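Local coordinates for putative lipoprotein (Campylobacter jejuni subsp. jejuni, PDB 2G5G), which binds heme in a cofacial arrangement linked to dimerization and, as a putative lipoprotein, probably serves in bacterial heme transport, at residues Gln197-His210 against His223-Phe237. Sequence-based numbering, arbitrary orientation.
Sequences QQFKDRRMADVLVH and HTSKKIGIPLHIQDF
Phe237, His233 and His223 carry most of the packing of 223-237 against helix 197-210. His233 sits as a knob among Gln198, Asp201, Arg202 and Ala205, one ring face over the backbone N of Arg202. Its ND1 accepts a hydrogen bond in the ring plane from Arg202 NE (2.9 Å, N-H...N 163°), to which the bends of the arginine chain at chi2 and chi3 bring the guanidinium edge. Being the acceptor there, ND1 carries no proton, while NE2 meets a water that lies within hydrogen-bonding distance of Asp201 OD2 and Ile228 O as well. Arg202 NH2 hydrogen-bonds Lys158 O and Ser162 OG.

At the other end, His223 ND1 donates to Asp201 OD1 on its syn side (2.6 Å, 179°), the carboxylate standing nearly at right angles to the ring. Above one face of this imidazole the methyl CE of Met204, a selenomethionine, makes a CH-pi contact, 3.6 Å from the centroid; Gln197 OE1 lies over the opposite face, 3.2 Å from His223 CE1. A second water joins His223 NE2 to Lys200 NZ, which itself hydrogen-bonds a heme oxygen.

Phe237 lies across the C-terminal turns, its CZ 3.6 Å from Asp206 CB and its CB 3.9 Å from Val209 CG2, with the His210 edge directed at its face in a T-shaped pair. Between the aromatic groups, Ala205 CB packs 3.5 Å from His233 CB, and the axes of segments 197-210 and 230-236 approach to 8.2 Å at a crossing angle of -58°. With Leu208 and Ile230 both resting on strand 214-220, the arrangement is helix-on-helix knobs-into-holes packing beside the central sheet of the ChaN heme-binding fold.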
ATOM      1  N   GLN A 197       0.126 -12.035  -3.988  1.00 30.19           N
ATOM      2  CA  GLN A 197      -0.784 -13.196  -3.786  1.00 28.87           C
ATOM      3  C   GLN A 197      -0.077 -14.501  -4.119  1.00 27.69           C
ATOM      4  O   GLN A 197      -0.145 -15.476  -3.351  1.00 28.61           O
ATOM      5  CB  GLN A 197      -2.057 -13.050  -4.620  1.00 28.81           C
ATOM      6  CG  GLN A 197      -3.131 -14.059  -4.291  1.00 29.47           C
ATOM      7  CD  GLN A 197      -4.101 -13.623  -3.220  1.00 28.79           C
ATOM      8  OE1 GLN A 197      -5.148 -14.264  -3.006  1.00 30.71           O
ATOM      9  NE2 GLN A 197      -3.772 -12.560  -2.521  1.00 31.48           N
ATOM     10  N   GLN A 198       0.609 -14.513  -5.244  1.00 26.16           N
ATOM     11  CA  GLN A 198       1.343 -15.683  -5.732  1.00 27.08           C
ATOM     12  C   GLN A 198       2.412 -16.132  -4.725  1.00 27.27           C
ATOM     13  O   GLN A 198       2.550 -17.335  -4.430  1.00 26.14           O
ATOM     14  CB  GLN A 198       1.999 -15.371  -7.088  1.00 26.00           C
ATOM     15  CG  GLN A 198       1.003 -15.308  -8.276  1.00 27.44           C
ATOM     16  CD  GLN A 198       1.016 -16.575  -9.101  1.00 27.52           C
ATOM     17  OE1 GLN A 198       0.210 -17.499  -8.880  1.00 31.48           O
ATOM     18  NE2 GLN A 198       1.942 -16.649 -10.033  1.00 26.16           N
ATOM     19  N   PHE A 199       3.166 -15.153  -4.210  1.00 26.79           N
ATOM     20  CA  PHE A 199       4.148 -15.403  -3.154  1.00 27.63           C
ATOM     21  C   PHE A 199       3.541 -15.910  -1.842  1.00 26.09           C
ATOM     22  O   PHE A 199       4.130 -16.799  -1.222  1.00 26.82           O
ATOM     23  CB  PHE A 199       5.004 -14.151  -2.886  1.00 29.31           C
ATOM     24  CG  PHE A 199       6.241 -14.057  -3.743  1.00 32.24           C
ATOM     25  CD1 PHE A 199       6.236 -13.309  -4.927  1.00 35.41           C
ATOM     26  CD2 PHE A 199       7.425 -14.658  -3.346  1.00 36.31           C
ATOM     27  CE1 PHE A 199       7.381 -13.211  -5.717  1.00 35.35           C
ATOM     28  CE2 PHE A 199       8.581 -14.555  -4.131  1.00 37.29           C
ATOM     29  CZ  PHE A 199       8.550 -13.821  -5.316  1.00 36.39           C
ATOM     30  N   LYS A 200       2.406 -15.339  -1.406  1.00 24.70           N
ATOM     31  CA  LYS A 200       1.691 -15.774  -0.200  1.00 24.62           C
ATOM     32  C   LYS A 200       1.291 -17.233  -0.371  1.00 24.31           C
ATOM     33  O   LYS A 200       1.496 -18.052   0.520  1.00 24.12           O
ATOM     34  CB  LYS A 200       0.415 -14.953   0.049  1.00 23.83           C
ATOM     35  CG  LYS A 200       0.651 -13.514   0.569  1.00 26.33           C
ATOM     36  CD  LYS A 200      -0.640 -12.713   0.616  1.00 23.91           C
ATOM     37  CE  LYS A 200      -0.455 -11.438   1.473  1.00 27.53           C
ATOM     38  NZ  LYS A 200      -1.688 -10.619   1.381  1.00 27.09           N
ATOM     39  N   ASP A 201       0.749 -17.551  -1.542  1.00 23.60           N
ATOM     40  CA  ASP A 201       0.305 -18.916  -1.874  1.00 23.00           C
ATOM     41  C   ASP A 201       1.442 -19.931  -1.861  1.00 22.79           C
ATOM     42  O   ASP A 201       1.298 -21.041  -1.335  1.00 21.76           O
ATOM     43  CB  ASP A 201      -0.420 -18.872  -3.222  1.00 22.98           C
ATOM     44  CG  ASP A 201      -1.807 -18.274  -3.098  1.00 23.87           C
ATOM     45  OD1 ASP A 201      -2.343 -18.238  -1.958  1.00 23.85           O
ATOM     46  OD2 ASP A 201      -2.372 -17.814  -4.122  1.00 23.23           O
ATOM     47  N   ARG A 202       2.602 -19.508  -2.361  1.00 21.88           N
ATOM     48  CA  ARG A 202       3.796 -20.321  -2.411  1.00 22.71           C
ATOM     49  C   ARG A 202       4.297 -20.645  -1.000  1.00 22.72           C
ATOM     50  O   ARG A 202       4.615 -21.795  -0.710  1.00 22.27           O
ATOM     51  CB  ARG A 202       4.892 -19.604  -3.212  1.00 22.09           C
ATOM     52  CG  ARG A 202       6.177 -20.402  -3.398  1.00 24.70           C
ATOM     53  CD  ARG A 202       5.921 -21.735  -4.098  1.00 23.30           C
ATOM     54  NE  ARG A 202       5.339 -21.619  -5.445  1.00 22.70           N
ATOM     55  CZ  ARG A 202       6.055 -21.473  -6.562  1.00 25.26           C
ATOM     56  NH1 ARG A 202       7.392 -21.401  -6.517  1.00 26.72           N
ATOM     57  NH2 ARG A 202       5.444 -21.393  -7.737  1.00 24.91           N
ATOM     58  N   ARG A 203       4.339 -19.627  -0.148  1.00 22.35           N
ATOM     59  CA  ARG A 203       4.795 -19.779   1.246  1.00 22.73           C
ATOM     60  C   ARG A 203       3.860 -20.675   2.051  1.00 22.29           C
ATOM     61  O   ARG A 203       4.337 -21.622   2.670  1.00 21.06           O
ATOM     62  CB  ARG A 203       4.919 -18.420   1.946  1.00 23.02           C
ATOM     63  CG  ARG A 203       5.124 -18.512   3.486  1.00 24.05           C
ATOM     64  CD  ARG A 203       6.435 -19.170   3.855  1.00 24.43           C
ATOM     65  NE  ARG A 203       7.576 -18.485   3.228  1.00 25.52           N
ATOM     66  CZ  ARG A 203       8.131 -17.342   3.673  1.00 27.32           C
ATOM     67  NH1 ARG A 203       7.686 -16.724   4.762  1.00 25.51           N
ATOM     68  NH2 ARG A 203       9.147 -16.825   3.005  1.00 26.51           N
HETATM   69  N   MSE A 204       2.558 -20.371   2.045  1.00 21.28           N
HETATM   70  CA  MSE A 204       1.572 -21.231   2.701  1.00 22.43           C
HETATM   71  C   MSE A 204       1.693 -22.681   2.212  1.00 21.74           C
HETATM   72  O   MSE A 204       1.678 -23.593   3.055  1.00 20.86           O
HETATM   73  CB  MSE A 204       0.153 -20.688   2.567  1.00 21.68           C
HETATM   74  CG  MSE A 204      -0.017 -19.272   3.216  1.00 20.58           C
HETATM   75 SE   MSE A 204      -1.809 -18.839   3.499  0.80 27.75          SE
HETATM   76  CE  MSE A 204      -1.906 -17.549   2.012  1.00 26.53           C
ATOM     77  N   ALA A 205       1.821 -22.892   0.889  1.00 20.53           N
ATOM     78  CA  ALA A 205       2.123 -24.239   0.333  1.00 20.31           C
ATOM     79  C   ALA A 205       3.405 -24.850   0.889  1.00 20.80           C
ATOM     80  O   ALA A 205       3.447 -26.048   1.214  1.00 19.06           O
ATOM     81  CB  ALA A 205       2.175 -24.238  -1.183  1.00 20.36           C
ATOM     82  N   ASP A 206       4.446 -24.030   0.997  1.00 20.04           N
ATOM     83  CA  ASP A 206       5.745 -24.492   1.476  1.00 22.42           C
ATOM     84  C   ASP A 206       5.547 -25.037   2.903  1.00 21.92           C
ATOM     85  O   ASP A 206       5.942 -26.160   3.212  1.00 22.22           O
ATOM     86  CB  ASP A 206       6.739 -23.303   1.406  1.00 22.51           C
ATOM     87  CG  ASP A 206       8.208 -23.699   1.612  1.00 26.39           C
ATOM     88  OD1 ASP A 206       8.553 -24.864   1.871  1.00 29.90           O
ATOM     89  OD2 ASP A 206       9.042 -22.797   1.502  1.00 27.40           O
ATOM     90  N   VAL A 207       4.851 -24.276   3.735  1.00 22.10           N
ATOM     91  CA  VAL A 207       4.607 -24.655   5.138  1.00 22.14           C
ATOM     92  C   VAL A 207       3.843 -25.995   5.196  1.00 21.68           C
ATOM     93  O   VAL A 207       4.178 -26.900   6.009  1.00 19.89           O
ATOM     94  CB  VAL A 207       3.875 -23.516   5.933  1.00 22.65           C
ATOM     95  CG1 VAL A 207       3.416 -23.963   7.322  1.00 22.32           C
ATOM     96  CG2 VAL A 207       4.753 -22.228   6.016  1.00 24.64           C
ATOM     97  N   LEU A 208       2.865 -26.149   4.310  1.00 19.91           N
ATOM     98  CA  LEU A 208       1.969 -27.315   4.379  1.00 20.37           C
ATOM     99  C   LEU A 208       2.659 -28.579   3.857  1.00 19.91           C
ATOM    100  O   LEU A 208       2.541 -29.670   4.428  1.00 20.55           O
ATOM    101  CB  LEU A 208       0.673 -27.022   3.608  1.00 20.19           C
ATOM    102  CG  LEU A 208      -0.171 -25.862   4.153  1.00 19.00           C
ATOM    103  CD1 LEU A 208      -1.360 -25.556   3.236  1.00 18.80           C
ATOM    104  CD2 LEU A 208      -0.672 -26.168   5.599  1.00 18.95           C
ATOM    105  N   VAL A 209       3.419 -28.400   2.795  1.00 20.61           N
ATOM    106  CA  VAL A 209       4.092 -29.478   2.114  1.00 21.11           C
ATOM    107  C   VAL A 209       5.164 -30.110   3.013  1.00 21.13           C
ATOM    108  O   VAL A 209       5.361 -31.326   2.988  1.00 21.69           O
ATOM    109  CB  VAL A 209       4.718 -28.932   0.825  1.00 21.49           C
ATOM    110  CG1 VAL A 209       5.884 -29.804   0.337  1.00 21.05           C
ATOM    111  CG2 VAL A 209       3.633 -28.814  -0.247  1.00 20.54           C
ATOM    112  N   HIS A 210       5.849 -29.277   3.788  1.00 20.15           N
ATOM    113  CA  HIS A 210       6.953 -29.786   4.606  1.00 20.85           C
ATOM    114  C   HIS A 210       6.578 -30.220   6.004  1.00 20.31           C
ATOM    115  O   HIS A 210       7.411 -30.782   6.710  1.00 19.39           O
ATOM    116  CB  HIS A 210       8.145 -28.814   4.583  1.00 19.51           C
ATOM    117  CG  HIS A 210       8.699 -28.641   3.203  1.00 22.76           C
ATOM    118  ND1 HIS A 210       8.383 -27.560   2.404  1.00 19.30           N
ATOM    119  CD2 HIS A 210       9.508 -29.439   2.463  1.00 23.65           C
ATOM    120  CE1 HIS A 210       8.993 -27.691   1.238  1.00 23.97           C
ATOM    121  NE2 HIS A 210       9.670 -28.827   1.243  1.00 25.54           N
ATOM    122  N   HIS A 223      -7.243 -18.022  -1.653  1.00 21.46           N
ATOM    123  CA  HIS A 223      -6.051 -18.807  -1.330  1.00 21.20           C
ATOM    124  C   HIS A 223      -6.266 -20.326  -1.375  1.00 19.52           C
ATOM    125  O   HIS A 223      -5.390 -21.073  -1.774  1.00 20.25           O
ATOM    126  CB  HIS A 223      -5.546 -18.387   0.074  1.00 20.10           C
ATOM    127  CG  HIS A 223      -5.003 -16.999   0.103  1.00 22.43           C
ATOM    128  ND1 HIS A 223      -3.850 -16.644  -0.555  1.00 21.96           N
ATOM    129  CD2 HIS A 223      -5.459 -15.877   0.707  1.00 25.94           C
ATOM    130  CE1 HIS A 223      -3.618 -15.357  -0.367  1.00 26.09           C
ATOM    131  NE2 HIS A 223      -4.576 -14.869   0.400  1.00 25.69           N
ATOM    132  N   THR A 224      -7.428 -20.768  -0.966  1.00 20.19           N
ATOM    133  CA  THR A 224      -7.680 -22.203  -0.904  1.00 19.86           C
ATOM    134  C   THR A 224      -8.149 -22.771  -2.247  1.00 20.70           C
ATOM    135  O   THR A 224      -8.154 -23.998  -2.447  1.00 20.99           O
ATOM    136  CB  THR A 224      -8.632 -22.565   0.215  1.00 20.37           C
ATOM    137  OG1 THR A 224      -9.926 -22.017  -0.049  1.00 18.94           O
ATOM    138  CG2 THR A 224      -8.066 -22.066   1.597  1.00 18.76           C
ATOM    139  N   SER A 225      -8.546 -21.872  -3.156  1.00 20.70           N
ATOM    140  CA  SER A 225      -9.072 -22.261  -4.450  1.00 20.83           C
ATOM    141  C   SER A 225      -8.119 -23.196  -5.210  1.00 21.11           C
ATOM    142  O   SER A 225      -6.958 -22.868  -5.459  1.00 20.43           O
ATOM    143  CB  SER A 225      -9.347 -21.024  -5.321  1.00 21.21           C
ATOM    144  OG  SER A 225      -9.561 -21.442  -6.667  1.00 18.86           O
ATOM    145  N   LYS A 226      -8.648 -24.335  -5.634  1.00 20.52           N
ATOM    146  CA  LYS A 226      -7.911 -25.234  -6.477  1.00 21.58           C
ATOM    147  C   LYS A 226      -7.594 -24.645  -7.862  1.00 21.54           C
ATOM    148  O   LYS A 226      -6.738 -25.165  -8.538  1.00 22.11           O
ATOM    149  CB  LYS A 226      -8.716 -26.517  -6.666  1.00 21.18           C
ATOM    150  CG  LYS A 226      -8.794 -27.372  -5.384  1.00 22.51           C
ATOM    151  CD  LYS A 226      -9.839 -28.443  -5.553  1.00 24.42           C
ATOM    152  CE  LYS A 226      -9.406 -29.513  -6.533  1.00 28.86           C
ATOM    153  NZ  LYS A 226     -10.463 -30.537  -6.725  1.00 30.08           N
ATOM    154  N   LYS A 227      -8.335 -23.628  -8.288  1.00 21.98           N
ATOM    155  CA  LYS A 227      -8.140 -22.998  -9.613  1.00 24.03           C
ATOM    156  C   LYS A 227      -6.965 -22.020  -9.675  1.00 23.26           C
ATOM    157  O   LYS A 227      -6.286 -21.938 -10.686  1.00 23.80           O
ATOM    158  CB  LYS A 227      -9.394 -22.232 -10.016  1.00 24.14           C
ATOM    159  CG  LYS A 227     -10.650 -23.093 -10.166  1.00 26.41           C
ATOM    160  CD  LYS A 227     -11.891 -22.225 -10.345  1.00 27.25           C
ATOM    161  CE  LYS A 227     -11.930 -21.520 -11.709  1.00 33.42           C
ATOM    162  NZ  LYS A 227     -13.141 -20.598 -11.731  1.00 37.33           N
ATOM    163  N   ILE A 228      -6.740 -21.269  -8.599  1.00 21.77           N
ATOM    164  CA  ILE A 228      -5.782 -20.148  -8.628  1.00 23.11           C
ATOM    165  C   ILE A 228      -4.834 -20.114  -7.416  1.00 22.23           C
ATOM    166  O   ILE A 228      -3.935 -19.270  -7.366  1.00 23.48           O
ATOM    167  CB  ILE A 228      -6.519 -18.797  -8.650  1.00 22.11           C
ATOM    168  CG1 ILE A 228      -7.432 -18.674  -7.417  1.00 22.95           C
ATOM    169  CG2 ILE A 228      -7.278 -18.607 -10.002  1.00 25.30           C
ATOM    170  CD1 ILE A 228      -8.168 -17.373  -7.267  1.00 24.88           C
ATOM    171  N   GLY A 229      -5.085 -20.974  -6.426  1.00 21.82           N
ATOM    172  CA  GLY A 229      -4.429 -20.817  -5.112  1.00 20.56           C
ATOM    173  C   GLY A 229      -3.401 -21.852  -4.691  1.00 19.38           C
ATOM    174  O   GLY A 229      -2.761 -22.530  -5.504  1.00 18.28           O
ATOM    175  N   ILE A 230      -3.255 -21.956  -3.376  1.00 18.35           N
ATOM    176  CA  ILE A 230      -2.341 -22.908  -2.744  1.00 18.48           C
ATOM    177  C   ILE A 230      -2.258 -24.335  -3.351  1.00 17.79           C
ATOM    178  O   ILE A 230      -1.154 -24.848  -3.501  1.00 18.00           O
ATOM    179  CB  ILE A 230      -2.619 -22.993  -1.230  1.00 17.60           C
ATOM    180  CG1 ILE A 230      -2.364 -21.599  -0.600  1.00 19.88           C
ATOM    181  CG2 ILE A 230      -1.756 -24.139  -0.563  1.00 16.87           C
ATOM    182  CD1 ILE A 230      -3.112 -21.360   0.713  1.00 19.42           C
ATOM    183  N   PRO A 231      -3.401 -24.969  -3.686  1.00 18.69           N
ATOM    184  CA  PRO A 231      -3.308 -26.319  -4.317  1.00 18.52           C
ATOM    185  C   PRO A 231      -2.389 -26.431  -5.545  1.00 19.80           C
ATOM    186  O   PRO A 231      -1.703 -27.451  -5.707  1.00 19.38           O
ATOM    187  CB  PRO A 231      -4.767 -26.652  -4.648  1.00 18.31           C
ATOM    188  CG  PRO A 231      -5.557 -25.943  -3.565  1.00 17.38           C
ATOM    189  CD  PRO A 231      -4.811 -24.604  -3.432  1.00 18.93           C
ATOM    190  N   LEU A 232      -2.336 -25.383  -6.381  1.00 19.98           N
ATOM    191  CA  LEU A 232      -1.437 -25.370  -7.530  1.00 20.83           C
ATOM    192  C   LEU A 232       0.031 -25.384  -7.097  1.00 20.53           C
ATOM    193  O   LEU A 232       0.864 -26.026  -7.732  1.00 20.37           O
ATOM    194  CB  LEU A 232      -1.681 -24.124  -8.390  1.00 21.66           C
ATOM    195  CG  LEU A 232      -3.103 -23.902  -8.912  1.00 25.03           C
ATOM    196  CD1 LEU A 232      -3.182 -22.543  -9.639  1.00 26.28           C
ATOM    197  CD2 LEU A 232      -3.480 -25.066  -9.841  1.00 27.81           C
ATOM    198  N   HIS A 233       0.329 -24.675  -6.014  1.00 20.16           N
ATOM    199  CA  HIS A 233       1.705 -24.542  -5.536  1.00 20.36           C
ATOM    200  C   HIS A 233       2.137 -25.831  -4.873  1.00 20.18           C
ATOM    201  O   HIS A 233       3.274 -26.277  -5.069  1.00 20.49           O
ATOM    202  CB  HIS A 233       1.858 -23.343  -4.582  1.00 20.27           C
ATOM    203  CG  HIS A 233       1.546 -22.028  -5.232  1.00 21.94           C
ATOM    204  ND1 HIS A 233       2.523 -21.172  -5.689  1.00 23.37           N
ATOM    205  CD2 HIS A 233       0.362 -21.432  -5.515  1.00 21.61           C
ATOM    206  CE1 HIS A 233       1.956 -20.107  -6.230  1.00 22.58           C
ATOM    207  NE2 HIS A 233       0.645 -20.240  -6.137  1.00 22.09           N
ATOM    208  N   ILE A 234       1.211 -26.472  -4.146  1.00 19.68           N
ATOM    209  CA  ILE A 234       1.467 -27.831  -3.603  1.00 20.23           C
ATOM    210  C   ILE A 234       1.866 -28.812  -4.709  1.00 21.09           C
ATOM    211  O   ILE A 234       2.821 -29.576  -4.569  1.00 22.09           O
ATOM    212  CB  ILE A 234       0.260 -28.357  -2.771  1.00 19.75           C
ATOM    213  CG1 ILE A 234       0.079 -27.508  -1.499  1.00 19.92           C
ATOM    214  CG2 ILE A 234       0.408 -29.891  -2.426  1.00 18.40           C
ATOM    215  CD1 ILE A 234      -1.219 -27.835  -0.698  1.00 20.91           C
ATOM    216  N   GLN A 235       1.145 -28.786  -5.831  1.00 22.36           N
ATOM    217  CA  GLN A 235       1.466 -29.628  -6.991  1.00 23.32           C
ATOM    218  C   GLN A 235       2.862 -29.379  -7.504  1.00 23.11           C
ATOM    219  O   GLN A 235       3.595 -30.335  -7.792  1.00 22.60           O
ATOM    220  CB  GLN A 235       0.502 -29.358  -8.163  1.00 22.42           C
ATOM    221  CG  GLN A 235      -0.929 -29.785  -7.905  1.00 25.78           C
ATOM    222  CD  GLN A 235      -1.818 -29.559  -9.127  1.00 27.62           C
ATOM    223  OE1 GLN A 235      -2.860 -28.913  -9.026  1.00 35.92           O
ATOM    224  NE2 GLN A 235      -1.409 -30.097 -10.286  1.00 28.03           N
ATOM    225  N   ASP A 236       3.216 -28.088  -7.649  1.00 22.88           N
ATOM    226  CA  ASP A 236       4.554 -27.673  -8.124  1.00 23.20           C
ATOM    227  C   ASP A 236       5.666 -28.084  -7.163  1.00 23.57           C
ATOM    228  O   ASP A 236       6.795 -28.355  -7.615  1.00 24.53           O
ATOM    229  CB  ASP A 236       4.627 -26.160  -8.397  1.00 21.61           C
ATOM    230  CG  ASP A 236       4.005 -25.755  -9.765  1.00 23.88           C
ATOM    231  OD1 ASP A 236       3.694 -26.635 -10.598  1.00 23.78           O
ATOM    232  OD2 ASP A 236       3.840 -24.534  -9.990  1.00 24.97           O
ATOM    233  N   PHE A 237       5.372 -28.139  -5.859  1.00 22.97           N
ATOM    234  CA  PHE A 237       6.318 -28.712  -4.884  1.00 22.99           C
ATOM    235  C   PHE A 237       6.540 -30.246  -5.031  1.00 23.49           C
ATOM    236  O   PHE A 237       7.403 -30.812  -4.341  1.00 24.11           O
ATOM    237  CB  PHE A 237       5.902 -28.370  -3.419  1.00 22.70           C
ATOM    238  CG  PHE A 237       6.441 -27.039  -2.892  1.00 23.81           C
ATOM    239  CD1 PHE A 237       7.806 -26.842  -2.694  1.00 24.92           C
ATOM    240  CD2 PHE A 237       5.576 -25.998  -2.568  1.00 25.04           C
ATOM    241  CE1 PHE A 237       8.272 -25.639  -2.217  1.00 24.39           C
ATOM    242  CE2 PHE A 237       6.040 -24.795  -2.073  1.00 23.84           C
ATOM    243  CZ  PHE A 237       7.391 -24.611  -1.896  1.00 24.79           C
TER
HETATM  244  O   HOH W   1      -4.264 -12.221   0.468  1.00 29.33           O
HETATM  245  O   HOH W   2      -1.582 -18.411  -6.513  1.00 22.23           O